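Short chain dehydrogenase (Mycobacterium smegmatis, PDB 3UCX) is probably an oxidoreductase of the short-chain dehydrogenase/reductase family, built on a Rossmann-type fold and assembled from four chains. Local coordinates at residues Asp11-Ile16 with Asp37-Ala42; Arg61-Gly66 with Asp80-Ala85; Leu226-Thr231 with Val257-Tyr262. All coordinates share one frame; numbering follows the deposited sequence.

Interaction 1: residues Asp11-Ile16 with Asp37-Ala42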
ATOM      1  N   ASP A  11     -32.662 -16.707  -2.019  1.00 28.46           N
ATOM      2  CA  ASP A  11     -33.220 -16.850  -0.681  1.00 30.81           C
ATOM      3  C   ASP A  11     -32.376 -16.260   0.466  1.00 28.31           C
ATOM      4  O   ASP A  11     -32.519 -16.659   1.611  1.00 29.84           O
ATOM      5  CB  ASP A  11     -33.613 -18.307  -0.395  1.00 33.40           C
ATOM      6  CG  ASP A  11     -34.809 -18.761  -1.212  1.00 36.26           C
ATOM      7  OD1 ASP A  11     -35.606 -17.919  -1.708  1.00 36.98           O
ATOM      8  OD2 ASP A  11     -34.953 -19.982  -1.352  1.00 39.37           O
ATOM      9  N   LYS A  12     -31.538 -15.288   0.145  1.00 26.13           N
ATOM     10  CA  LYS A  12     -30.798 -14.541   1.150  0.70 24.97           C
ATOM     11  C   LYS A  12     -31.552 -13.277   1.499  1.00 23.11           C
ATOM     12  O   LYS A  12     -32.308 -12.769   0.690  1.00 22.54           O
ATOM     13  CB  LYS A  12     -29.410 -14.210   0.620  0.70 26.27           C
ATOM     14  CG  LYS A  12     -28.626 -15.471   0.308  0.70 28.20           C
ATOM     15  CD  LYS A  12     -27.131 -15.339   0.474  0.70 28.32           C
ATOM     16  CE  LYS A  12     -26.510 -16.724   0.644  0.70 29.36           C
ATOM     17  NZ  LYS A  12     -25.175 -16.801   0.008  0.70 28.27           N
ATOM     18  N   VAL A  13     -31.364 -12.789   2.714  1.00 20.13           N
ATOM     19  CA  VAL A  13     -31.890 -11.506   3.113  1.00 18.68           C
ATOM     20  C   VAL A  13     -30.735 -10.500   3.162  1.00 17.41           C
ATOM     21  O   VAL A  13     -29.708 -10.714   3.834  1.00 16.19           O
ATOM     22  CB  VAL A  13     -32.612 -11.591   4.473  1.00 18.92           C
ATOM     23  CG1 VAL A  13     -32.958 -10.207   4.983  1.00 18.99           C
ATOM     24  CG2 VAL A  13     -33.880 -12.438   4.348  1.00 19.56           C
ATOM     25  N   VAL A  14     -30.924  -9.388   2.457  1.00 17.10           N
ATOM     26  CA  VAL A  14     -29.919  -8.350   2.321  1.00 15.82           C
ATOM     27  C   VAL A  14     -30.468  -7.059   2.908  1.00 15.76           C
ATOM     28  O   VAL A  14     -31.538  -6.577   2.509  1.00 16.45           O
ATOM     29  CB  VAL A  14     -29.543  -8.144   0.826  1.00 16.08           C
ATOM     30  CG1 VAL A  14     -28.577  -6.986   0.651  1.00 15.49           C
ATOM     31  CG2 VAL A  14     -28.956  -9.429   0.234  1.00 15.78           C
ATOM     32  N   VAL A  15     -29.738  -6.503   3.866  1.00 14.91           N
ATOM     33  CA  VAL A  15     -30.025  -5.204   4.429  1.00 15.17           C
ATOM     34  C   VAL A  15     -29.143  -4.168   3.713  1.00 15.48           C
ATOM     35  O   VAL A  15     -27.928  -4.307   3.675  1.00 14.62           O
ATOM     36  CB  VAL A  15     -29.724  -5.202   5.946  1.00 15.07           C
ATOM     37  CG1 VAL A  15     -29.841  -3.816   6.563  1.00 15.09           C
ATOM     38  CG2 VAL A  15     -30.588  -6.219   6.676  1.00 15.39           C
ATOM     39  N   ILE A  16     -29.773  -3.139   3.148  1.00 15.92           N
ATOM     40  CA  ILE A  16     -29.047  -2.020   2.578  1.00 16.01           C
ATOM     41  C   ILE A  16     -29.350  -0.767   3.388  1.00 16.59           C
ATOM     42  O   ILE A  16     -30.509  -0.343   3.505  1.00 17.41           O
ATOM     43  CB  ILE A  16     -29.388  -1.780   1.085  1.00 16.41           C
ATOM     44  CG1 ILE A  16     -29.208  -3.053   0.270  1.00 16.32           C
ATOM     45  CG2 ILE A  16     -28.479  -0.674   0.510  1.00 16.22           C
ATOM     46  CD1 ILE A  16     -29.658  -2.928  -1.161  1.00 16.87           C
ATOM     47  N   ASP A  37     -34.315 -11.154  -0.834  1.00 21.81           N
ATOM     48  CA  ASP A  37     -35.291 -10.250  -0.257  1.00 22.74           C
ATOM     49  C   ASP A  37     -34.557  -9.156   0.471  1.00 20.97           C
ATOM     50  O   ASP A  37     -33.474  -9.391   0.990  1.00 21.09           O
ATOM     51  CB  ASP A  37     -36.205 -10.980   0.716  1.00 24.15           C
ATOM     52  CG  ASP A  37     -37.101 -11.974   0.018  1.00 27.25           C
ATOM     53  OD1 ASP A  37     -37.710 -11.622  -1.013  1.00 27.12           O
ATOM     54  OD2 ASP A  37     -37.171 -13.118   0.490  1.00 30.54           O
ATOM     55  N   LEU A  38     -35.166  -7.977   0.535  1.00 20.18           N
ATOM     56  CA  LEU A  38     -34.477  -6.778   0.981  1.00 19.80           C
ATOM     57  C   LEU A  38     -35.043  -6.182   2.247  1.00 19.74           C
ATOM     58  O   LEU A  38     -36.246  -6.214   2.483  1.00 20.65           O
ATOM     59  CB  LEU A  38     -34.554  -5.697  -0.109  1.00 19.85           C
ATOM     60  CG  LEU A  38     -33.567  -5.742  -1.277  1.00 19.22           C
ATOM     61  CD1 LEU A  38     -32.178  -5.325  -0.819  1.00 18.76           C
ATOM     62  CD2 LEU A  38     -33.546  -7.100  -1.950  1.00 19.48           C
ATOM     63  N   VAL A  39     -34.148  -5.583   3.019  1.00 19.18           N
ATOM     64  CA  VAL A  39     -34.471  -4.567   4.005  1.00 19.44           C
ATOM     65  C   VAL A  39     -33.844  -3.275   3.518  1.00 19.98           C
ATOM     66  O   VAL A  39     -32.637  -3.230   3.254  1.00 19.42           O
ATOM     67  CB  VAL A  39     -33.898  -4.909   5.402  1.00 18.92           C
ATOM     68  CG1 VAL A  39     -34.192  -3.784   6.377  1.00 19.14           C
ATOM     69  CG2 VAL A  39     -34.464  -6.247   5.878  1.00 18.82           C
ATOM     70  N   LEU A  40     -34.661  -2.242   3.375  1.00 20.53           N
ATOM     71  CA  LEU A  40     -34.194  -0.936   2.936  1.00 20.80           C
ATOM     72  C   LEU A  40     -34.277   0.067   4.083  1.00 21.23           C
ATOM     73  O   LEU A  40     -35.353   0.293   4.672  1.00 21.65           O
ATOM     74  CB  LEU A  40     -35.028  -0.461   1.729  1.00 21.37           C
ATOM     75  CG  LEU A  40     -35.144  -1.441   0.559  1.00 21.84           C
ATOM     76  CD1 LEU A  40     -36.162  -0.968  -0.485  1.00 22.68           C
ATOM     77  CD2 LEU A  40     -33.790  -1.744  -0.077  1.00 21.45           C
ATOM     78  N   ALA A  41     -33.146   0.680   4.395  1.00 21.16           N
ATOM     79  CA  ALA A  41     -33.046   1.621   5.498  1.00 22.20           C
ATOM     80  C   ALA A  41     -32.486   2.958   4.980  1.00 24.12           C
ATOM     81  O   ALA A  41     -31.516   2.991   4.237  1.00 24.45           O
ATOM     82  CB  ALA A  41     -32.181   1.050   6.615  1.00 21.97           C
ATOM     83  N   ALA A  42     -33.154   4.044   5.349  1.00 26.19           N
ATOM     84  CA  ALA A  42     -32.722   5.404   5.045  1.00 28.22           C
ATOM     85  C   ALA A  42     -33.484   6.307   6.000  1.00 30.45           C
ATOM     86  O   ALA A  42     -34.448   5.852   6.616  1.00 27.67           O
ATOM     87  CB  ALA A  42     -33.034   5.752   3.599  1.00 28.98           C
TER
HETATM   88  O   HOH W   1     -35.589 -15.138   1.825  1.00 49.79           O

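Interaction 2: residues Arg61-Gly66 with Asp80-Ala85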
ATOM      1  N   ARG A  61     -39.437  -9.642  -1.881  1.00 28.22           N
ATOM      2  CA  ARG A  61     -40.016  -8.789  -0.859  1.00 28.23           C
ATOM      3  C   ARG A  61     -39.077  -7.675  -0.438  1.00 26.34           C
ATOM      4  O   ARG A  61     -37.842  -7.822  -0.472  1.00 24.77           O
ATOM      5  CB  ARG A  61     -40.425  -9.627   0.354  1.00 29.79           C
ATOM      6  CG  ARG A  61     -41.658 -10.485   0.086  1.00 32.54           C
ATOM      7  CD  ARG A  61     -41.889 -11.451   1.229  1.00 34.24           C
ATOM      8  NE  ARG A  61     -40.741 -12.349   1.399  1.00 34.63           N
ATOM      9  CZ  ARG A  61     -40.484 -13.054   2.497  1.00 36.84           C
ATOM     10  NH1 ARG A  61     -41.292 -12.995   3.552  1.00 37.55           N
ATOM     11  NH2 ARG A  61     -39.409 -13.828   2.542  1.00 36.85           N
ATOM     12  N   ALA A  62     -39.668  -6.549  -0.055  1.00 25.59           N
ATOM     13  CA  ALA A  62     -38.900  -5.424   0.468  1.00 25.04           C
ATOM     14  C   ALA A  62     -39.538  -4.910   1.764  1.00 25.32           C
ATOM     15  O   ALA A  62     -40.728  -4.613   1.793  1.00 25.69           O
ATOM     16  CB  ALA A  62     -38.817  -4.312  -0.570  1.00 25.16           C
ATOM     17  N   LEU A  63     -38.747  -4.829   2.834  1.00 23.80           N
ATOM     18  CA  LEU A  63     -39.155  -4.164   4.065  1.00 24.22           C
ATOM     19  C   LEU A  63     -38.485  -2.797   4.108  1.00 24.37           C
ATOM     20  O   LEU A  63     -37.241  -2.710   4.097  1.00 23.38           O
ATOM     21  CB  LEU A  63     -38.707  -4.982   5.279  1.00 23.59           C
ATOM     22  CG  LEU A  63     -39.048  -4.459   6.678  1.00 23.71           C
ATOM     23  CD1 LEU A  63     -40.537  -4.660   6.959  1.00 25.06           C
ATOM     24  CD2 LEU A  63     -38.188  -5.174   7.724  1.00 22.82           C
ATOM     25  N   SER A  64     -39.293  -1.739   4.194  1.00 24.31           N
ATOM     26  CA  SER A  64     -38.774  -0.374   4.245  1.00 25.07           C
ATOM     27  C   SER A  64     -38.865   0.124   5.674  1.00 25.17           C
ATOM     28  O   SER A  64     -39.939   0.069   6.272  1.00 24.12           O
ATOM     29  CB  SER A  64     -39.572   0.556   3.322  1.00 26.20           C
ATOM     30  OG  SER A  64     -39.456   0.117   1.980  1.00 27.18           O
ATOM     31  N   VAL A  65     -37.739   0.581   6.220  1.00 23.59           N
ATOM     32  CA  VAL A  65     -37.694   1.057   7.599  1.00 24.82           C
ATOM     33  C   VAL A  65     -36.932   2.372   7.707  1.00 25.16           C
ATOM     34  O   VAL A  65     -35.713   2.414   7.545  1.00 25.01           O
ATOM     35  CB  VAL A  65     -37.046   0.029   8.561  1.00 24.48           C
ATOM     36  CG1 VAL A  65     -37.187   0.493  10.004  1.00 24.37           C
ATOM     37  CG2 VAL A  65     -37.646  -1.359   8.375  1.00 24.85           C
ATOM     38  N   GLY A  66     -37.655   3.442   8.029  1.00 26.11           N
ATOM     39  CA  GLY A  66     -37.037   4.743   8.296  1.00 25.58           C
ATOM     40  C   GLY A  66     -36.098   4.648   9.474  1.00 25.00           C
ATOM     41  O   GLY A  66     -36.512   4.293  10.578  1.00 25.14           O
ATOM     42  N   ASP A  80     -34.978  -5.130  15.112  1.00 21.81           N
ATOM     43  CA  ASP A  80     -36.188  -5.805  15.583  1.00 24.17           C
ATOM     44  C   ASP A  80     -37.193  -6.019  14.442  1.00 23.17           C
ATOM     45  O   ASP A  80     -37.728  -7.123  14.269  1.00 22.13           O
ATOM     46  CB  ASP A  80     -36.826  -5.044  16.757  1.00 26.64           C
ATOM     47  CG  ASP A  80     -36.021  -5.150  18.050  1.00 30.31           C
ATOM     48  OD1 ASP A  80     -35.202  -6.088  18.199  1.00 36.42           O
ATOM     49  OD2 ASP A  80     -36.198  -4.278  18.939  1.00 35.51           O
ATOM     50  N   GLU A  81     -37.388  -5.001  13.608  1.00 23.65           N
ATOM     51  CA  GLU A  81     -38.357  -5.120  12.503  1.00 24.27           C
ATOM     52  C   GLU A  81     -37.906  -6.143  11.466  1.00 23.11           C
ATOM     53  O   GLU A  81     -38.705  -6.931  10.962  1.00 22.98           O
ATOM     54  CB  GLU A  81     -38.627  -3.762  11.861  1.00 25.81           C
ATOM     55  CG  GLU A  81     -39.460  -2.837  12.737  1.00 27.52           C
ATOM     56  CD  GLU A  81     -40.879  -3.337  12.939  1.00 29.54           C
ATOM     57  OE1 GLU A  81     -41.568  -3.635  11.946  1.00 31.27           O
ATOM     58  OE2 GLU A  81     -41.297  -3.450  14.100  1.00 32.25           O
ATOM     59  N   THR A  82     -36.609  -6.153  11.175  1.00 22.24           N
ATOM     60  CA  THR A  82     -36.027  -7.136  10.263  1.00 21.41           C
ATOM     61  C   THR A  82     -36.196  -8.564  10.757  1.00 21.31           C
ATOM     62  O   THR A  82     -36.536  -9.469   9.999  1.00 20.77           O
ATOM     63  CB  THR A  82     -34.517  -6.839  10.079  1.00 20.23           C
ATOM     64  OG1 THR A  82     -34.370  -5.551   9.472  1.00 20.01           O
ATOM     65  CG2 THR A  82     -33.843  -7.899   9.225  1.00 20.00           C
ATOM     66  N   MET A  83     -35.909  -8.781  12.031  1.00 22.86           N
ATOM     67  CA  MET A  83     -35.996 -10.127  12.584  1.00 23.71           C
ATOM     68  C   MET A  83     -37.464 -10.564  12.694  1.00 24.62           C
ATOM     69  O   MET A  83     -37.782 -11.730  12.494  1.00 24.60           O
ATOM     70  CB  MET A  83     -35.248 -10.179  13.915  1.00 24.76           C
ATOM     71  CG  MET A  83     -33.763  -9.802  13.757  1.00 24.18           C
ATOM     72  SD  MET A  83     -32.894 -10.650  12.404  1.00 25.26           S
ATOM     73  CE  MET A  83     -33.042 -12.260  13.190  1.00 22.70           C
ATOM     74  N   LYS A  84     -38.356  -9.616  12.946  1.00 25.03           N
ATOM     75  CA  LYS A  84     -39.796  -9.906  12.948  1.00 27.46           C
ATOM     76  C   LYS A  84     -40.287 -10.286  11.527  1.00 25.89           C
ATOM     77  O   LYS A  84     -41.032 -11.241  11.350  1.00 25.43           O
ATOM     78  CB  LYS A  84     -40.558  -8.694  13.515  1.00 29.80           C
ATOM     79  CG  LYS A  84     -42.062  -8.850  13.545  1.00 34.43           C
ATOM     80  CD  LYS A  84     -42.772  -7.551  13.918  1.00 37.03           C
ATOM     81  CE  LYS A  84     -44.271  -7.705  13.695  1.00 39.61           C
ATOM     82  NZ  LYS A  84     -45.040  -6.427  13.810  1.00 43.22           N
ATOM     83  N   ALA A  85     -39.840  -9.560  10.508  1.00 24.45           N
ATOM     84  CA  ALA A  85     -40.296  -9.809   9.131  1.00 24.10           C
ATOM     85  C   ALA A  85     -39.647 -11.034   8.495  1.00 24.05           C
ATOM     86  O   ALA A  85     -40.318 -11.798   7.818  1.00 24.32           O
ATOM     87  CB  ALA A  85     -40.022  -8.594   8.248  1.00 23.70           C
TER
HETATM   88  O   HOH W   2     -40.473 -14.149   5.983  0.50 31.59           O

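Interaction 3: residues Leu226-Thr231 with Val257-Tyr262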
ATOM      1  N   LEU A 226      -9.479   2.841 -18.877  1.00 14.60           N
ATOM      2  CA  LEU A 226     -10.485   2.507 -19.884  1.00 14.96           C
ATOM      3  C   LEU A 226     -11.124   3.735 -20.531  1.00 15.34           C
ATOM      4  O   LEU A 226     -11.855   3.625 -21.523  1.00 15.37           O
ATOM      5  CB  LEU A 226     -11.537   1.599 -19.259  1.00 14.69           C
ATOM      6  CG  LEU A 226     -11.004   0.246 -18.775  1.00 14.64           C
ATOM      7  CD1 LEU A 226     -12.047  -0.427 -17.886  1.00 14.47           C
ATOM      8  CD2 LEU A 226     -10.613  -0.691 -19.903  1.00 15.12           C
ATOM      9  N   LYS A 227     -10.847   4.899 -19.961  1.00 15.45           N
ATOM     10  CA  LYS A 227     -11.388   6.180 -20.415  1.00 16.02           C
ATOM     11  C   LYS A 227     -12.902   6.187 -20.381  1.00 16.45           C
ATOM     12  O   LYS A 227     -13.564   6.731 -21.271  1.00 15.56           O
ATOM     13  CB  LYS A 227     -10.868   6.523 -21.807  1.00 17.16           C
ATOM     14  CG  LYS A 227      -9.367   6.379 -21.941  1.00 17.47           C
ATOM     15  CD  LYS A 227      -8.624   7.270 -20.969  1.00 17.49           C
ATOM     16  CE  LYS A 227      -7.155   6.907 -20.984  1.00 17.67           C
ATOM     17  NZ  LYS A 227      -6.386   7.636 -19.951  1.00 16.73           N
ATOM     18  N   ARG A 228     -13.442   5.562 -19.332  1.00 15.58           N
ATOM     19  CA  ARG A 228     -14.874   5.626 -19.033  1.00 16.11           C
ATOM     20  C   ARG A 228     -15.034   5.550 -17.526  1.00 16.24           C
ATOM     21  O   ARG A 228     -14.158   5.035 -16.831  1.00 15.24           O
ATOM     22  CB  ARG A 228     -15.659   4.484 -19.689  1.00 17.04           C
ATOM     23  CG  ARG A 228     -15.118   3.084 -19.514  1.00 16.69           C
ATOM     24  CD  ARG A 228     -15.948   2.066 -20.287  1.00 17.31           C
ATOM     25  NE  ARG A 228     -15.352   0.704 -20.317  1.00 17.67           N
ATOM     26  CZ  ARG A 228     -15.583  -0.251 -19.405  1.00 17.79           C
ATOM     27  NH1 ARG A 228     -16.360  -0.014 -18.364  1.00 17.56           N
ATOM     28  NH2 ARG A 228     -15.033  -1.454 -19.533  1.00 17.59           N
ATOM     29  N   LEU A 229     -16.136   6.089 -17.029  1.00 16.32           N
ATOM     30  CA  LEU A 229     -16.458   5.984 -15.613  1.00 16.17           C
ATOM     31  C   LEU A 229     -17.216   4.673 -15.406  1.00 16.23           C
ATOM     32  O   LEU A 229     -18.000   4.255 -16.276  1.00 16.33           O
ATOM     33  CB  LEU A 229     -17.336   7.168 -15.198  1.00 16.21           C
ATOM     34  CG  LEU A 229     -16.721   8.564 -15.282  1.00 16.39           C
ATOM     35  CD1 LEU A 229     -17.730   9.592 -14.786  1.00 16.49           C
ATOM     36  CD2 LEU A 229     -15.430   8.650 -14.454  1.00 15.69           C
ATOM     37  N   PRO A 230     -17.007   4.008 -14.246  1.00 15.82           N
ATOM     38  CA  PRO A 230     -17.845   2.868 -13.955  1.00 15.74           C
ATOM     39  C   PRO A 230     -19.298   3.287 -13.776  1.00 15.81           C
ATOM     40  O   PRO A 230     -19.573   4.406 -13.341  1.00 15.61           O
ATOM     41  CB  PRO A 230     -17.256   2.309 -12.647  1.00 16.11           C
ATOM     42  CG  PRO A 230     -16.648   3.469 -12.006  1.00 16.13           C
ATOM     43  CD  PRO A 230     -16.122   4.346 -13.126  1.00 15.91           C
ATOM     44  N   THR A 231     -20.203   2.398 -14.161  1.00 16.41           N
ATOM     45  CA  THR A 231     -21.640   2.625 -14.056  1.00 16.62           C
ATOM     46  C   THR A 231     -22.167   2.116 -12.720  1.00 16.98           C
ATOM     47  O   THR A 231     -21.487   1.350 -12.038  1.00 16.07           O
ATOM     48  CB  THR A 231     -22.401   1.875 -15.133  1.00 17.03           C
ATOM     49  OG1 THR A 231     -22.264   0.462 -14.915  1.00 16.54           O
ATOM     50  CG2 THR A 231     -21.904   2.273 -16.570  1.00 16.60           C
ATOM     51  N   VAL A 257     -13.366  -0.102  -7.797  1.00 11.63           N
ATOM     52  CA  VAL A 257     -14.128  -0.143  -9.044  1.00 11.78           C
ATOM     53  C   VAL A 257     -14.011   1.263  -9.624  1.00 11.77           C
ATOM     54  O   VAL A 257     -14.790   2.158  -9.291  1.00 12.36           O
ATOM     55  CB  VAL A 257     -15.592  -0.559  -8.833  1.00 12.00           C
ATOM     56  CG1 VAL A 257     -16.320  -0.711 -10.182  1.00 12.33           C
ATOM     57  CG2 VAL A 257     -15.712  -1.860  -8.032  1.00 12.05           C
ATOM     58  N   ASN A 258     -13.009   1.451 -10.467  1.00 11.65           N
ATOM     59  CA  ASN A 258     -12.637   2.769 -10.929  1.00 11.82           C
ATOM     60  C   ASN A 258     -12.056   2.821 -12.317  1.00 12.13           C
ATOM     61  O   ASN A 258     -11.435   3.829 -12.692  1.00 12.28           O
ATOM     62  CB  ASN A 258     -11.667   3.408  -9.913  1.00 11.59           C
ATOM     63  CG  ASN A 258     -10.371   2.641  -9.751  1.00 11.29           C
ATOM     64  OD1 ASN A 258      -9.937   1.915 -10.651  1.00 11.37           O
ATOM     65  ND2 ASN A 258      -9.707   2.822  -8.590  1.00 11.14           N
ATOM     66  N   CYS A 259     -12.249   1.754 -13.081  1.00 12.21           N
ATOM     67  CA  CYS A 259     -11.771   1.666 -14.456  1.00 12.73           C
ATOM     68  C   CYS A 259     -10.269   1.886 -14.568  1.00 12.61           C
ATOM     69  O   CYS A 259      -9.762   2.238 -15.633  1.00 12.38           O
ATOM     70  CB  CYS A 259     -12.597   2.582 -15.377  1.00 13.30           C
ATOM     71  SG  CYS A 259     -14.279   1.954 -15.485  1.00 14.37           S
ATOM     72  N   GLY A 260      -9.561   1.615 -13.460  1.00 11.80           N
ATOM     73  CA  GLY A 260      -8.106   1.640 -13.449  1.00 12.06           C
ATOM     74  C   GLY A 260      -7.439   2.917 -12.963  1.00 12.36           C
ATOM     75  O   GLY A 260      -6.231   2.965 -12.921  1.00 12.97           O
ATOM     76  N   GLU A 261      -8.195   3.922 -12.544  1.00 12.76           N
ATOM     77  CA  GLU A 261      -7.593   5.207 -12.180  1.00 13.26           C
ATOM     78  C   GLU A 261      -6.549   5.096 -11.064  1.00 13.39           C
ATOM     79  O   GLU A 261      -5.467   5.704 -11.146  1.00 13.36           O
ATOM     80  CB  GLU A 261      -8.661   6.255 -11.838  1.00 14.22           C
ATOM     81  CG  GLU A 261      -8.055   7.645 -11.708  1.00 15.16           C
ATOM     82  CD  GLU A 261      -9.047   8.782 -11.660  1.00 16.74           C
ATOM     83  OE1 GLU A 261     -10.256   8.577 -11.669  1.00 18.14           O
ATOM     84  OE2 GLU A 261      -8.586   9.927 -11.565  1.00 19.48           O
ATOM     85  N   TYR A 262      -6.878   4.304 -10.045  1.00 13.05           N
ATOM     86  CA  TYR A 262      -5.936   3.943  -8.981  1.00 13.35           C
ATOM     87  C   TYR A 262      -5.911   2.429  -8.839  1.00 13.09           C
ATOM     88  O   TYR A 262      -6.941   1.754  -8.931  1.00 13.49           O
ATOM     89  CB  TYR A 262      -6.295   4.609  -7.653  1.00 13.53           C
ATOM     90  CG  TYR A 262      -6.205   6.113  -7.743  1.00 14.23           C
ATOM     91  CD1 TYR A 262      -4.996   6.781  -7.547  1.00 14.91           C
ATOM     92  CD2 TYR A 262      -7.321   6.869  -8.074  1.00 14.80           C
ATOM     93  CE1 TYR A 262      -4.935   8.171  -7.657  1.00 15.70           C
ATOM     94  CE2 TYR A 262      -7.262   8.248  -8.187  1.00 15.42           C
ATOM     95  CZ  TYR A 262      -6.078   8.889  -7.987  1.00 15.89           C
ATOM     96  OH  TYR A 262      -6.045  10.272  -8.087  1.00 17.54           O
TER

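Interaction 1: residues Asp11-Ile16 with Asp37-Ala42
Val14 is held by strand 37-42 through both its backbone N and its backbone O: its N donates to Asp37 O at 2.9 Å, and its O accepts from Val39 N at 2.8 Å. The ladder goes on with Ile16 N to Val39 O (2.9 Å, 173° at the hydrogen) and Ala41 N to Ile16 O, while Asp37 N to Lys12 O closes it at the start. Leu38 CA, 3.3 Å from Val14 O, adds a CA-H...O contact to the same acceptor. On one face of the sheet Val15 and Val39 lie side by side and point the same way. Val15 CG2, placed beside its own backbone N and opposite the carbonyl carbon, reaches Val39 CB at 3.8 Å. On the other face Ile16 and Leu38 slant across each other, and their CD1 methyls press together at 3.5 Å, a tight fit. Helix 23-33 packs on this second face through Cys31 and Ala28, and Leu38 and Leu40 also meet helix 45-57; Val39 instead lies against Leu78 and Thr82 of helix 72-85. At the N-terminal end of the ladder a water donates to Asp37 OD2 at 2.9 Å and, weakly, to Asp11 O. Asp37 OD2 also forms salt bridges with Arg60 and Arg61, and Arg60 bridges to Asp11 as well, which probably offsets the repulsion between the two carboxylates. Strands 13-17 and 37-42, with helix 23-33 between them, form the first beta-alpha-beta unit of a Rossmann-type fold. Chemically, the interior pairing relies on a regular run of backbone hydrogen bonds and on branched aliphatic groups, with the charged groups gathered at the end where the strands begin.

Interaction 2: residues Arg61-Gly66 with Asp80-Ala85
Arg61 NH1 donates to a water at 2.8 Å, and the same water donates to Ala85 O at 3.0 Å, so one solvent molecule ties the start of strand 62-66 to the last turn of helix 72-85. The water sits at the edge of the guanidinium, in its plane. NH2 of the same group is engaged on the neighbouring strand, and the two attachments together probably limit the swing of a side chain that is otherwise exposed. No direct hydrogen bond joins the two segments, and the rest of the contact is apolar. Leu63 carries it. With CG anti to the backbone N (chi1 -180°), its isobutyl group reaches out from the strand to the helix and sets CD2 against the helix backbone, 3.7 Å from Glu81 O and 3.9 Å from Thr82 CA. The same methyl touches Ala85 CB at 3.9 Å, while CD1 comes to 4.2 Å from that CB, so both branches of Leu63 meet the alanine. Farther along the strand, Val65 CG2 approaches CB of Glu81, one helical turn before Ala85, at 4.3 Å. Thr82 OG1 is hydrogen-bonded within the helix to Leu78 O. Ala62 and Ser64 turn instead to helix 45-57, so the strand is packed by a helix on each face. The axes of segments 62-66 and 80-85 lie 9.7 Å apart and run nearly antiparallel, at 161°. This is the packing of the helix of the beta-alpha-beta crossover from strand 62-66 to strand 91-94, as in the alternating strand and helix order of the Rossmann-type fold of short-chain dehydrogenases.

Interaction 3: residues Leu226-Thr231 with Val257-Tyr262
Leu226 opens the contact with its backbone N, which donates a weak hydrogen bond to Cys259 O at 3.3 Å, while its CD1 packs 4.0 Å from Cys259 CB. The same CD1 also lies over one face of the Arg228 guanidinium, toward its rim. Arg228 rises from chi1 49°, CG lodged between the backbone N and carbonyl carbon, and then runs extended, so that NH1 passes obliquely 4.1 Å from Cys259 SG. NH1 forms a salt bridge with Glu234, and NH2 a hydrogen bond to Ser248 O of the second subunit. Arg228 O lies 3.3 Å from Cys259 CB. Leu229 turns away to helix 196-208. Pro230 closes the seat of the sulfur, with N 3.6 Å from Cys259 SG; its CG touches Val257 O at 3.5 Å and its CB meets Val257 CG1. Across from them, a type I' turn from Asn258 to Glu261, with an Asx turn from Asn258 OD1 to Gly260 N, presents Cys259. Between segments 226-231 and 257-262 there is one weak hydrogen bond, and Asp225 adds another backbone bond to Cys259. Thus a buried cysteine side chain is packed by Pro230, Leu226 and backbone atoms, in a contact that itself takes part in the subunit interface.

In the fold
The three contacts follow one another along the chain. Interactions 1 and 2 are neighbours, their centres 8 Å apart, because strands 37-42 and 62-66 pair in the same parallel sheet: Leu40 N and O probably bond to Leu63 O and Val65 N, and Val39 CG1 packs on Thr82. Together they build one flank of the sheet, from strand 13-17 to the outermost strand 62-66. Interaction 3 lies on the opposite side of the chain's centre, 28 Å from interaction 1 and 35 Å from interaction 2 between centres, beside the other outermost strand, 254-257. The sheet runs from strand 62-66, packed by helices of its own chain, to strand 254-257, whose following loop meets a second subunit.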